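Side-chain contact in thiamine phosphate pyrophosphorylase (Bacteroides thetaiotaomicron VPI-5482, PDB 3CEU), which adopts a TIM-barrel fold and probably catalyses the formation of thiamine phosphate in thiamine diphosphate biosynthesis: residues Ser94-Ser97 / Val98-Lys102. Sequence-based numbering, arbitrary orientation.
Sequences SCHS and VEEVK
E100 folds back from the first turn of its helix over the chain that leads into it, touching S97, C95 and H96 in turn. E100 CB lies against the hydroxyl of S97, 3.3 Å from OG, and CG keeps beside the same oxygen. With CG displaced from a staggered position (chi1 -97°) and the chain extended beyond it, the carboxylate is carried back to the end of strand 90-95. There E100 OE1 accepts a weak, bent hydrogen bond from H96 N (3.2 Å) and rests 3.2 Å from C95 CA. The imidazole and carboxylate planes stand nearly perpendicular, 86° apart. OE1 also forms a salt bridge with R104, four residues further along the chain. An alanine in place of E100 would probably leave H96 N without this acceptor and R104 without this carboxylate. The setting is the strand-to-helix turn of a beta-alpha-beta unit in the TIM barrel, and S97 is the helix N-cap: OG, placed between its own backbone N and carbonyl carbon (chi1 72°), accepts from E100 N at 2.9 Å. The carbonyl O of S97 takes an almost straight bond from V101 N (3.3 Å). On the barrel side, C95 CB meets V101 CG2 at 3.7 Å, and both side chains pack on V111 of the next strand, 110-113.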
loop_
_atom_site.group_PDB
_atom_site.type_symbol
_atom_site.label_atom_id
_atom_site.label_comp_id
_atom_site.label_asym_id
_atom_site.label_seq_id
_atom_site.Cartn_x
_atom_site.Cartn_y
_atom_site.Cartn_z
ATOM N N SER A 94 -1.266 10.333 2.923
ATOM C CA SER A 94 -0.977 9.823 4.250
ATOM C C SER A 94 -1.314 10.824 5.348
ATOM O O SER A 94 -1.156 12.040 5.180
ATOM C CB SER A 94 0.505 9.449 4.357
ATOM O OG SER A 94 0.846 8.425 3.445
ATOM N N CYS A 95 -1.788 10.309 6.474
ATOM C CA CYS A 95 -2.105 11.160 7.609
ATOM C C CYS A 95 -1.322 10.575 8.781
ATOM O O CYS A 95 -1.012 9.382 8.784
ATOM C CB CYS A 95 -3.611 11.157 7.881
ATOM S SG CYS A 95 -4.634 11.828 6.520
ATOM N N HIS A 96 -0.992 11.413 9.762
ATOM C CA HIS A 96 -0.208 10.971 10.911
ATOM C C HIS A 96 -0.774 11.352 12.272
ATOM O O HIS A 96 -0.025 11.635 13.200
ATOM C CB HIS A 96 1.224 11.503 10.801
ATOM C CG HIS A 96 1.780 11.444 9.414
ATOM N ND1 HIS A 96 1.619 12.468 8.507
ATOM C CD2 HIS A 96 2.451 10.465 8.761
ATOM C CE1 HIS A 96 2.166 12.125 7.356
ATOM N NE2 HIS A 96 2.678 10.913 7.481
ATOM N N SER A 97 -2.093 11.354 12.390
ATOM C CA SER A 97 -2.749 11.671 13.652
ATOM C C SER A 97 -4.218 11.388 13.450
ATOM O O SER A 97 -4.709 11.401 12.319
ATOM C CB SER A 97 -2.554 13.149 14.034
ATOM O OG SER A 97 -3.321 14.008 13.206
ATOM N N VAL A 98 -4.920 11.120 14.541
ATOM C CA VAL A 98 -6.343 10.839 14.461
ATOM C C VAL A 98 -7.075 12.058 13.917
ATOM O O VAL A 98 -8.036 11.930 13.157
ATOM C CB VAL A 98 -6.899 10.456 15.845
ATOM C CG1 VAL A 98 -8.402 10.266 15.779
ATOM C CG2 VAL A 98 -6.225 9.170 16.321
ATOM N N GLU A 99 -6.602 13.243 14.293
ATOM C CA GLU A 99 -7.216 14.478 13.825
ATOM C C GLU A 99 -7.039 14.630 12.307
ATOM O O GLU A 99 -7.989 14.969 11.604
ATOM C CB GLU A 99 -6.605 15.687 14.551
ATOM C CG GLU A 99 -7.384 16.992 14.358
ATOM C CD GLU A 99 -6.656 18.210 14.910
ATOM O OE1 GLU A 99 -7.251 19.309 14.902
ATOM O OE2 GLU A 99 -5.488 18.075 15.347
ATOM N N GLU A 100 -5.832 14.376 11.803
ATOM C CA GLU A 100 -5.581 14.499 10.369
ATOM C C GLU A 100 -6.555 13.658 9.552
ATOM O O GLU A 100 -7.216 14.162 8.636
ATOM C CB GLU A 100 -4.139 14.107 10.019
ATOM C CG GLU A 100 -3.213 15.311 9.892
ATOM C CD GLU A 100 -1.830 14.966 9.350
ATOM O OE1 GLU A 100 -1.729 14.195 8.366
ATOM O OE2 GLU A 100 -0.834 15.496 9.891
ATOM N N VAL A 101 -6.642 12.376 9.894
ATOM C CA VAL A 101 -7.535 11.452 9.207
ATOM C C VAL A 101 -8.939 11.994 9.281
ATOM O O VAL A 101 -9.698 11.918 8.313
ATOM C CB VAL A 101 -7.563 10.071 9.884
ATOM C CG1 VAL A 101 -8.505 9.160 9.130
ATOM C CG2 VAL A 101 -6.162 9.479 9.952
ATOM N N LYS A 102 -9.284 12.526 10.452
ATOM C CA LYS A 102 -10.608 13.075 10.689
ATOM C C LYS A 102 -10.936 14.209 9.734
ATOM O O LYS A 102 -11.975 14.196 9.083
ATOM C CB LYS A 102 -10.720 13.568 12.133
ATOM C CG LYS A 102 -12.060 14.205 12.490
ATOM C CD LYS A 102 -12.077 14.640 13.958
ATOM C CE LYS A 102 -13.347 15.416 14.324
ATOM N NZ LYS A 102 -13.341 15.893 15.749
#